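Local atomic coordinates of RING finger protein unkempt homolog (Mus musculus, PDB entry 5ELH), a protein that binds RNA sequence-specifically through clustered CCCH zinc fingers and represses translation, helping to establish and maintain the early morphology of cortical neurons. Residues Arg42-Arg47 and Thr87-Leu93; Tyr55-Cys61 and Cys77-Arg82. All coordinates share one frame; numbering follows the deposited sequence.

Interaction 1: Arg42-Arg47 and Thr87-Leu93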
ATOM      1  N   ARG A  42      10.085  -8.902  -6.401  1.00 15.37           N
ATOM      2  CA  ARG A  42      10.220  -7.917  -7.469  1.00 14.29           C
ATOM      3  C   ARG A  42      10.360  -6.506  -6.903  1.00 20.29           C
ATOM      4  O   ARG A  42       9.787  -6.172  -5.860  1.00 20.06           O
ATOM      5  CB  ARG A  42       9.049  -7.994  -8.459  1.00 22.32           C
ATOM      6  CG  ARG A  42       7.694  -7.748  -7.855  1.00 25.24           C
ATOM      7  CD  ARG A  42       6.647  -7.578  -8.952  1.00 25.59           C
ATOM      8  NE  ARG A  42       6.652  -6.236  -9.525  1.00 19.56           N
ATOM      9  CZ  ARG A  42       5.840  -5.246  -9.157  1.00 20.24           C
ATOM     10  NH1 ARG A  42       4.940  -5.419  -8.192  1.00 23.59           N
ATOM     11  NH2 ARG A  42       5.920  -4.077  -9.767  1.00 24.58           N
ATOM     12  N   ARG A  43      11.172  -5.693  -7.578  1.00 15.49           N
ATOM     13  CA  ARG A  43      11.215  -4.263  -7.333  1.00 18.71           C
ATOM     14  C   ARG A  43      10.061  -3.585  -8.060  1.00 12.52           C
ATOM     15  O   ARG A  43       9.803  -3.873  -9.223  1.00 16.16           O
ATOM     16  CB  ARG A  43      12.509  -3.668  -7.889  1.00 14.32           C
ATOM     17  CG  ARG A  43      13.787  -4.256  -7.325  1.00 18.96           C
ATOM     18  CD  ARG A  43      14.965  -3.773  -8.137  1.00 15.62           C
ATOM     19  NE  ARG A  43      14.985  -4.345  -9.480  1.00 17.06           N
ATOM     20  CZ  ARG A  43      15.703  -3.870 -10.494  1.00 17.18           C
ATOM     21  NH1 ARG A  43      16.479  -2.800 -10.331  1.00 20.31           N
ATOM     22  NH2 ARG A  43      15.653  -4.466 -11.675  1.00 18.72           N
ATOM     23  N   ARG A  44       9.382  -2.678  -7.370  1.00 17.38           N
ATOM     24  CA  ARG A  44       8.360  -1.841  -7.982  1.00 12.57           C
ATOM     25  C   ARG A  44       8.993  -1.048  -9.120  1.00 18.02           C
ATOM     26  O   ARG A  44      10.060  -0.466  -8.933  1.00 14.62           O
ATOM     27  CB  ARG A  44       7.802  -0.880  -6.934  1.00 13.92           C
ATOM     28  CG  ARG A  44       6.649  -0.038  -7.424  1.00 23.87           C
ATOM     29  CD  ARG A  44       6.212   1.003  -6.396  1.00 31.68           C
ATOM     30  NE  ARG A  44       5.084   1.788  -6.905  1.00 42.17           N
ATOM     31  CZ  ARG A  44       4.528   2.822  -6.279  1.00 48.31           C
ATOM     32  NH1 ARG A  44       4.992   3.218  -5.101  1.00 51.62           N
ATOM     33  NH2 ARG A  44       3.502   3.460  -6.835  1.00 51.14           N
ATOM     34  N   SER A  45       8.371  -1.054 -10.300  1.00 18.65           N
ATOM     35  CA  SER A  45       8.842  -0.194 -11.391  1.00 15.55           C
ATOM     36  C   SER A  45       8.332   1.215 -11.129  1.00 16.92           C
ATOM     37  O   SER A  45       7.277   1.392 -10.523  1.00 17.14           O
ATOM     38  CB  SER A  45       8.409  -0.704 -12.777  1.00 15.74           C
ATOM     39  OG  SER A  45       7.017  -0.528 -13.025  1.00 15.51           O
ATOM     40  N   ILE A  46       9.093   2.212 -11.587  1.00 12.06           N
ATOM     41  CA  ILE A  46       8.877   3.607 -11.226  1.00 18.75           C
ATOM     42  C   ILE A  46       9.214   4.480 -12.425  1.00 16.09           C
ATOM     43  O   ILE A  46      10.282   4.324 -13.017  1.00 15.86           O
ATOM     44  CB  ILE A  46       9.860   4.069 -10.108  1.00 20.27           C
ATOM     45  CG1 ILE A  46       9.873   3.111  -8.909  1.00 31.94           C
ATOM     46  CG2 ILE A  46       9.542   5.490  -9.658  1.00 19.01           C
ATOM     47  CD1 ILE A  46       8.639   3.149  -8.058  1.00 41.28           C
ATOM     48  N   ARG A  47       8.316   5.389 -12.783  1.00 15.45           N
ATOM     49  CA  ARG A  47       8.627   6.409 -13.787  1.00 14.82           C
ATOM     50  C   ARG A  47       9.194   7.612 -13.065  1.00 14.18           C
ATOM     51  O   ARG A  47       8.500   8.262 -12.282  1.00 18.80           O
ATOM     52  CB  ARG A  47       7.380   6.807 -14.589  1.00 14.86           C
ATOM     53  CG  ARG A  47       7.636   7.906 -15.633  1.00 16.77           C
ATOM     54  CD  ARG A  47       6.353   8.388 -16.307  1.00 18.76           C
ATOM     55  NE  ARG A  47       6.589   9.555 -17.169  1.00 28.66           N
ATOM     56  CZ  ARG A  47       6.567  10.824 -16.757  1.00 28.36           C
ATOM     57  NH1 ARG A  47       6.326  11.120 -15.483  1.00 30.08           N
ATOM     58  NH2 ARG A  47       6.795  11.810 -17.621  1.00 32.06           N
ATOM     59  N   THR A  87       8.391 -11.807 -12.910  1.00 20.02           N
ATOM     60  CA  THR A  87       7.435 -10.869 -12.339  1.00 26.17           C
ATOM     61  C   THR A  87       7.828  -9.395 -12.440  1.00 19.42           C
ATOM     62  O   THR A  87       6.955  -8.538 -12.358  1.00 17.32           O
ATOM     63  CB  THR A  87       7.110 -11.204 -10.870  1.00 25.10           C
ATOM     64  OG1 THR A  87       8.315 -11.237 -10.101  1.00 20.86           O
ATOM     65  CG2 THR A  87       6.399 -12.557 -10.772  1.00 27.63           C
ATOM     66  N   GLU A  88       9.111  -9.071 -12.606  1.00 18.72           N
ATOM     67  CA  GLU A  88       9.462  -7.663 -12.758  1.00 16.94           C
ATOM     68  C   GLU A  88       8.934  -7.133 -14.091  1.00 18.14           C
ATOM     69  O   GLU A  88       8.462  -6.003 -14.172  1.00 22.08           O
ATOM     70  CB  GLU A  88      10.972  -7.410 -12.608  1.00 14.17           C
ATOM     71  CG  GLU A  88      11.415  -7.382 -11.148  1.00 16.43           C
ATOM     72  CD  GLU A  88      12.763  -6.696 -10.929  1.00 16.33           C
ATOM     73  OE1 GLU A  88      13.466  -6.377 -11.919  1.00 20.50           O
ATOM     74  OE2 GLU A  88      13.099  -6.457  -9.753  1.00 23.67           O
ATOM     75  N   ARG A  89       9.001  -7.952 -15.133  1.00 13.32           N
ATOM     76  CA  ARG A  89       8.513  -7.539 -16.447  1.00 13.73           C
ATOM     77  C   ARG A  89       6.989  -7.544 -16.485  1.00 16.35           C
ATOM     78  O   ARG A  89       6.364  -6.609 -16.972  1.00 19.89           O
ATOM     79  CB  ARG A  89       9.062  -8.477 -17.524  1.00 14.63           C
ATOM     80  CG  ARG A  89       8.473  -8.251 -18.899  1.00 26.96           C
ATOM     81  CD  ARG A  89       9.473  -7.837 -19.940  1.00 24.01           C
ATOM     82  NE  ARG A  89       9.639  -8.875 -20.941  1.00 33.88           N
ATOM     83  CZ  ARG A  89       9.808  -8.661 -22.242  1.00 27.54           C
ATOM     84  NH1 ARG A  89       9.857  -7.432 -22.732  1.00 29.69           N
ATOM     85  NH2 ARG A  89       9.925  -9.696 -23.060  1.00 28.75           N
ATOM     86  N   ARG A  90       6.398  -8.606 -15.957  1.00 15.86           N
ATOM     87  CA  ARG A  90       4.961  -8.806 -16.064  1.00 15.13           C
ATOM     88  C   ARG A  90       4.147  -7.786 -15.264  1.00 14.83           C
ATOM     89  O   ARG A  90       3.005  -7.488 -15.613  1.00 17.81           O
ATOM     90  CB  ARG A  90       4.618 -10.237 -15.637  1.00 16.16           C
ATOM     91  CG  ARG A  90       4.947 -11.279 -16.707  1.00 20.78           C
ATOM     92  CD  ARG A  90       4.875 -12.717 -16.192  1.00 30.39           C
ATOM     93  NE  ARG A  90       3.638 -13.020 -15.470  1.00 46.14           N
ATOM     94  CZ  ARG A  90       2.521 -13.485 -16.029  1.00 62.10           C
ATOM     95  NH1 ARG A  90       2.457 -13.697 -17.341  1.00 69.11           N
ATOM     96  NH2 ARG A  90       1.455 -13.732 -15.273  1.00 62.37           N
ATOM     97  N   TYR A  91       4.727  -7.257 -14.192  1.00 14.23           N
ATOM     98  CA  TYR A  91       4.040  -6.285 -13.346  1.00 14.11           C
ATOM     99  C   TYR A  91       4.643  -4.890 -13.497  1.00 13.31           C
ATOM    100  O   TYR A  91       4.416  -4.002 -12.675  1.00 14.03           O
ATOM    101  CB  TYR A  91       4.021  -6.760 -11.892  1.00 15.42           C
ATOM    102  CG  TYR A  91       3.229  -8.045 -11.785  1.00 17.19           C
ATOM    103  CD1 TYR A  91       3.850  -9.275 -11.950  1.00 19.83           C
ATOM    104  CD2 TYR A  91       1.855  -8.024 -11.602  1.00 22.19           C
ATOM    105  CE1 TYR A  91       3.141 -10.446 -11.888  1.00 23.99           C
ATOM    106  CE2 TYR A  91       1.137  -9.185 -11.540  1.00 17.48           C
ATOM    107  CZ  TYR A  91       1.782 -10.401 -11.687  1.00 23.36           C
ATOM    108  OH  TYR A  91       1.076 -11.583 -11.631  1.00 27.03           O
ATOM    109  N   HIS A  92       5.379  -4.710 -14.582  1.00 12.96           N
ATOM    110  CA  HIS A  92       5.970  -3.417 -14.923  1.00 12.43           C
ATOM    111  C   HIS A  92       4.893  -2.457 -15.428  1.00 19.44           C
ATOM    112  O   HIS A  92       3.907  -2.878 -16.062  1.00 14.41           O
ATOM    113  CB  HIS A  92       7.034  -3.616 -16.005  1.00 13.99           C
ATOM    114  CG  HIS A  92       8.072  -2.537 -16.061  1.00 14.85           C
ATOM    115  ND1 HIS A  92       7.805  -1.260 -16.512  1.00 14.09           N
ATOM    116  CD2 HIS A  92       9.391  -2.559 -15.755  1.00 15.68           C
ATOM    117  CE1 HIS A  92       8.909  -0.535 -16.455  1.00 12.30           C
ATOM    118  NE2 HIS A  92       9.888  -1.303 -16.012  1.00 13.81           N
ATOM    119  N   LEU A  93       5.082  -1.174 -15.132  1.00 18.20           N
ATOM    120  CA  LEU A  93       4.192  -0.106 -15.607  1.00 20.61           C
ATOM    121  C   LEU A  93       3.984  -0.140 -17.122  1.00 18.37           C
ATOM    122  O   LEU A  93       2.912   0.185 -17.622  1.00 18.91           O
ATOM    123  CB  LEU A  93       4.743   1.263 -15.188  1.00 15.87           C
ATOM    124  CG  LEU A  93       4.540   1.617 -13.712  1.00 18.17           C
ATOM    125  CD1 LEU A  93       5.477   2.742 -13.283  1.00 16.46           C
ATOM    126  CD2 LEU A  93       3.087   1.982 -13.448  1.00 21.48           C
TER
HETATM  127  O   HOH W   1       7.851  -4.663 -12.025  1.00 19.11           O
HETATM  128  O   HOH W   2       5.441  -1.881 -11.408  1.00 17.23           O

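Interaction 2: Tyr55-Cys61 and Cys77-Arg82. With ZN (zinc ion), chain E.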
ATOM      1  N   TYR A  55      14.102   1.040 -13.922  1.00 20.14           N
ATOM      2  CA  TYR A  55      14.732  -0.032 -14.674  1.00 14.78           C
ATOM      3  C   TYR A  55      13.925  -0.415 -15.910  1.00 17.76           C
ATOM      4  O   TYR A  55      12.700  -0.264 -15.943  1.00 17.45           O
ATOM      5  CB  TYR A  55      14.979  -1.262 -13.792  1.00 14.22           C
ATOM      6  CG  TYR A  55      13.736  -1.957 -13.247  1.00 15.65           C
ATOM      7  CD1 TYR A  55      13.091  -2.931 -13.977  1.00 17.42           C
ATOM      8  CD2 TYR A  55      13.248  -1.662 -11.977  1.00 15.18           C
ATOM      9  CE1 TYR A  55      11.976  -3.583 -13.472  1.00 16.58           C
ATOM     10  CE2 TYR A  55      12.136  -2.296 -11.466  1.00 18.26           C
ATOM     11  CZ  TYR A  55      11.500  -3.261 -12.221  1.00 16.06           C
ATOM     12  OH  TYR A  55      10.383  -3.907 -11.725  1.00 20.54           O
ATOM     13  N   SER A  56      14.635  -0.929 -16.910  1.00 17.33           N
ATOM     14  CA  SER A  56      14.061  -1.267 -18.204  1.00 18.50           C
ATOM     15  C   SER A  56      13.049  -2.401 -18.127  1.00 19.16           C
ATOM     16  O   SER A  56      13.229  -3.351 -17.368  1.00 15.39           O
ATOM     17  CB  SER A  56      15.181  -1.675 -19.158  1.00 19.84           C
ATOM     18  OG  SER A  56      14.663  -2.263 -20.333  1.00 19.40           O
ATOM     19  N   PRO A  57      11.975  -2.308 -18.919  1.00 16.03           N
ATOM     20  CA  PRO A  57      11.060  -3.448 -19.037  1.00 12.27           C
ATOM     21  C   PRO A  57      11.473  -4.432 -20.128  1.00 15.27           C
ATOM     22  O   PRO A  57      10.728  -5.368 -20.404  1.00 18.85           O
ATOM     23  CB  PRO A  57       9.746  -2.781 -19.439  1.00 12.38           C
ATOM     24  CG  PRO A  57      10.161  -1.608 -20.218  1.00 14.93           C
ATOM     25  CD  PRO A  57      11.443  -1.110 -19.595  1.00 15.28           C
ATOM     26  N   ASP A  58      12.629  -4.230 -20.748  1.00 13.70           N
ATOM     27  CA  ASP A  58      13.003  -5.027 -21.910  1.00 13.94           C
ATOM     28  C   ASP A  58      14.417  -5.604 -21.846  1.00 22.09           C
ATOM     29  O   ASP A  58      14.623  -6.756 -22.233  1.00 25.57           O
ATOM     30  CB  ASP A  58      12.832  -4.189 -23.182  1.00 22.09           C
ATOM     31  CG  ASP A  58      11.378  -3.862 -23.471  1.00 31.22           C
ATOM     32  OD1 ASP A  58      10.557  -4.797 -23.457  1.00 24.90           O
ATOM     33  OD2 ASP A  58      11.053  -2.678 -23.702  1.00 37.79           O
ATOM     34  N   VAL A  59      15.393  -4.824 -21.381  1.00 19.24           N
ATOM     35  CA  VAL A  59      16.774  -5.310 -21.387  1.00 18.54           C
ATOM     36  C   VAL A  59      17.161  -5.913 -20.023  1.00 17.39           C
ATOM     37  O   VAL A  59      17.173  -5.241 -18.994  1.00 15.68           O
ATOM     38  CB  VAL A  59      17.800  -4.253 -21.931  1.00 34.21           C
ATOM     39  CG1 VAL A  59      17.162  -2.880 -22.093  1.00 38.69           C
ATOM     40  CG2 VAL A  59      19.060  -4.193 -21.081  1.00 34.53           C
ATOM     41  N   TYR A  60      17.442  -7.211 -20.047  1.00 20.96           N
ATOM     42  CA  TYR A  60      17.685  -7.984 -18.832  1.00 14.93           C
ATOM     43  C   TYR A  60      19.102  -7.772 -18.279  1.00 16.92           C
ATOM     44  O   TYR A  60      20.085  -7.760 -19.020  1.00 18.11           O
ATOM     45  CB  TYR A  60      17.449  -9.476 -19.097  1.00 18.38           C
ATOM     46  CG  TYR A  60      15.987  -9.896 -19.109  1.00 20.37           C
ATOM     47  CD1 TYR A  60      15.311 -10.184 -17.925  1.00 21.57           C
ATOM     48  CD2 TYR A  60      15.289 -10.017 -20.303  1.00 24.07           C
ATOM     49  CE1 TYR A  60      13.972 -10.578 -17.933  1.00 22.23           C
ATOM     50  CE2 TYR A  60      13.955 -10.409 -20.320  1.00 24.69           C
ATOM     51  CZ  TYR A  60      13.301 -10.684 -19.134  1.00 22.79           C
ATOM     52  OH  TYR A  60      11.976 -11.074 -19.162  1.00 23.41           O
ATOM     53  N   CYS A  61      19.178  -7.607 -16.967  1.00 19.64           N
ATOM     54  CA  CYS A  61      20.440  -7.567 -16.232  1.00 18.23           C
ATOM     55  C   CYS A  61      21.185  -8.882 -16.381  1.00 21.60           C
ATOM     56  O   CYS A  61      20.603  -9.939 -16.158  1.00 27.81           O
ATOM     57  CB  CYS A  61      20.112  -7.342 -14.755  1.00 18.17           C
ATOM     58  SG  CYS A  61      21.505  -7.162 -13.606  1.00 19.09           S
ATOM     59  N   CYS A  77      19.754  -0.817  -9.918  1.00 15.89           N
ATOM     60  CA  CYS A  77      20.117  -1.410 -11.198  1.00 15.84           C
ATOM     61  C   CYS A  77      19.121  -0.968 -12.254  1.00 14.75           C
ATOM     62  O   CYS A  77      17.916  -1.126 -12.054  1.00 14.39           O
ATOM     63  CB  CYS A  77      20.111  -2.931 -11.115  1.00 18.85           C
ATOM     64  SG  CYS A  77      20.663  -3.716 -12.634  1.00 19.21           S
ATOM     65  N   PRO A  78      19.614  -0.405 -13.376  1.00 15.73           N
ATOM     66  CA  PRO A  78      18.703   0.092 -14.413  1.00 18.76           C
ATOM     67  C   PRO A  78      18.196  -0.980 -15.366  1.00 12.57           C
ATOM     68  O   PRO A  78      17.482  -0.657 -16.325  1.00 16.45           O
ATOM     69  CB  PRO A  78      19.563   1.088 -15.185  1.00 19.98           C
ATOM     70  CG  PRO A  78      20.946   0.555 -15.058  1.00 22.65           C
ATOM     71  CD  PRO A  78      21.022  -0.111 -13.695  1.00 22.22           C
ATOM     72  N   PHE A  79      18.551  -2.233 -15.110  1.00 12.75           N
ATOM     73  CA  PHE A  79      18.155  -3.336 -15.966  1.00 17.43           C
ATOM     74  C   PHE A  79      17.162  -4.271 -15.286  1.00 17.56           C
ATOM     75  O   PHE A  79      16.990  -4.268 -14.066  1.00 13.71           O
ATOM     76  CB  PHE A  79      19.384  -4.114 -16.428  1.00 18.07           C
ATOM     77  CG  PHE A  79      20.430  -3.249 -17.076  1.00 17.21           C
ATOM     78  CD1 PHE A  79      20.176  -2.614 -18.278  1.00 16.63           C
ATOM     79  CD2 PHE A  79      21.662  -3.073 -16.482  1.00 18.17           C
ATOM     80  CE1 PHE A  79      21.125  -1.820 -18.870  1.00 20.92           C
ATOM     81  CE2 PHE A  79      22.621  -2.286 -17.075  1.00 24.23           C
ATOM     82  CZ  PHE A  79      22.351  -1.661 -18.270  1.00 23.38           C
ATOM     83  N   LEU A  80      16.518  -5.074 -16.115  1.00 16.95           N
ATOM     84  CA  LEU A  80      15.453  -5.955 -15.692  1.00 17.95           C
ATOM     85  C   LEU A  80      15.994  -7.248 -15.082  1.00 16.02           C
ATOM     86  O   LEU A  80      16.931  -7.841 -15.610  1.00 18.99           O
ATOM     87  CB  LEU A  80      14.613  -6.271 -16.923  1.00 16.84           C
ATOM     88  CG  LEU A  80      13.372  -7.128 -16.743  1.00 19.23           C
ATOM     89  CD1 LEU A  80      12.387  -6.462 -15.800  1.00 16.56           C
ATOM     90  CD2 LEU A  80      12.767  -7.364 -18.112  1.00 21.33           C
ATOM     91  N   HIS A  81      15.401  -7.679 -13.968  1.00 16.20           N
ATOM     92  CA  HIS A  81      15.798  -8.918 -13.312  1.00 17.19           C
ATOM     93  C   HIS A  81      14.812 -10.019 -13.610  1.00 21.29           C
ATOM     94  O   HIS A  81      13.602  -9.821 -13.522  1.00 15.47           O
ATOM     95  CB  HIS A  81      15.922  -8.696 -11.810  1.00 14.06           C
ATOM     96  CG  HIS A  81      17.016  -7.739 -11.447  1.00 13.86           C
ATOM     97  ND1 HIS A  81      17.095  -7.112 -10.221  1.00 13.80           N
ATOM     98  CD2 HIS A  81      18.073  -7.291 -12.164  1.00 17.90           C
ATOM     99  CE1 HIS A  81      18.156  -6.330 -10.196  1.00 15.58           C
ATOM    100  NE2 HIS A  81      18.768  -6.419 -11.365  1.00 13.94           N
ATOM    101  N   ARG A  82      15.342 -11.173 -13.985  1.00 19.12           N
ATOM    102  CA  ARG A  82      14.521 -12.333 -14.279  1.00 20.80           C
ATOM    103  C   ARG A  82      14.181 -13.042 -12.973  1.00 16.76           C
ATOM    104  O   ARG A  82      14.726 -14.085 -12.643  1.00 20.98           O
ATOM    105  CB  ARG A  82      15.242 -13.264 -15.247  1.00 22.79           C
ATOM    106  CG  ARG A  82      14.297 -14.085 -16.106  1.00 34.84           C
ATOM    107  CD  ARG A  82      15.058 -15.024 -17.020  1.00 39.30           C
ATOM    108  NE  ARG A  82      16.077 -14.342 -17.822  1.00 39.95           N
ATOM    109  CZ  ARG A  82      15.865 -13.805 -19.019  1.00 40.99           C
ATOM    110  NH1 ARG A  82      14.660 -13.843 -19.580  1.00 42.38           N
ATOM    111  NH2 ARG A  82      16.867 -13.220 -19.659  1.00 44.67           N
TER
HETATM  112 ZN    ZN E 202      20.695  -5.922 -11.929  1.00 27.07          ZN
HETATM  113  O   HOH W   3      18.145 -10.924 -14.972  1.00 19.58           O

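Interaction 1: Arg42-Arg47 and Thr87-Leu93
Arg42-Arg47 runs as an irregular strand-like segment past the short helix 87-90 and the turn that follows it, coming nearest at Arg42 opposite Glu88 and at Ser45 opposite His92. Three bonds tie Arg43 to the carboxylate of Glu88. The guanidinium grips it side-on: Arg43 NE gives its hydrogen to Glu88 OE2 at 2.8 Å and Arg43 NH2 meets the syn lone pair of Glu88 OE1 at 2.9 Å, the two planes only 28° apart. Glu88 OE2 also takes the Arg43 backbone N, on its anti side at 3.0 Å, so one acid fixes both the main chain and the side chain of the arginine. The bend of Arg43 at chi3 (-69°) turns its NE edge back to this acid, while NH1 and NH2 go on to the backbone oxygens of Cys77 and Phe79.

Arg42 lies across Tyr91, whose CB sits 3.5 Å above the centre of the guanidinium plane; the outer nitrogens are held by Phe11 O and Leu8 O. A water accepts from Arg42 NH2 and donates to Glu88 O. Farther along, Ser45 uses both of its side-chain atoms: OG accepts from Leu93 N at 2.9 Å, and CB rests over the His92 ring, 3.5 Å from its centroid, in a CH-pi contact. His92 NE2 is bonded in turn to Tyr55 O.

The contact is buried near the middle of the chain, packing the extended segment that follows the zinc ligand His36 in the chain against helix 87-90, with helix 3-10 beside it through Tyr7 on Tyr91 and Leu8 on Leu93.

Interaction 2: Tyr55-Cys61 and Cys77-Arg82
The ring of Tyr60 is sandwiched between an aliphatic group and a cation. On one face Leu80 CD2 makes a CH-pi contact, 3.6 Å from the ring centroid; over the opposite face the guanidinium of Arg82 stacks at 22° between planes, with CZ 3.7 Å from that centroid. Arg82 reaches this place because its chain, extended through CG and CD, folds back at chi3 (-53°), and Tyr60 OH is anchored beyond the sandwich by Asp86. An alanine in place of Tyr60 would probably deprive Leu80 CD2 of its cover and leave the Arg82 guanidinium without its stacking surface, free to swing.

At the far end of the contact lies the metal centre of a CCCH zinc finger. Zinc is bound by Cys61 SG at 2.2 Å, Cys77 SG at 2.3 Å and His81 NE2 at 2.1 Å, and Cys71 completes the site. Cys61 CB lies in the plane of the His81 ring, at its edge, and Cys77 SG, besides binding zinc, accepts a hydrogen bond from Phe79 N.

The backbones join in a single bridge between Tyr60 and Leu80: Leu80 N gives a nearly straight bond (174°) to Val59 O, and Cys61 N bonds to Leu80 O. Ser56 N donates to Pro78 O from above the carbonyl plane, while Ser56 OG accepts from the backbone N of Asp58, an ST turn, and from that of Val59, an ST motif. Leu80 fills the interior of the bend so formed, its CD1 against the edge of Tyr55.

With no regular strand or helix of its own, this finger leans on helix 87-90, where Leu80 packs on Glu88 and Arg89, and Asp58 forms a salt bridge with Arg89.

Overall arrangement
The pair illustrates how metal ligation and ion pairing work side by side in this strand-free zinc-finger fragment of a longer protein. Interaction 2, within one finger, is partly buried, with Arg82, Phe79 and Val59 exposed; zinc, backbone bonds and an aromatic sandwich hold it. Interaction 1 lies deeper, its centre about 4 Å from that of the chain against about 12 Å for interaction 2, and joins separate parts of the fold through a buried ion pair, a serine and water. Helix 87-90 serves both. The two contacts also touch directly: Arg43 O probably bonds to Tyr55 OH and Arg43 NH2 to Phe79 O, so residues 42-47 dock on the zinc finger of interaction 2.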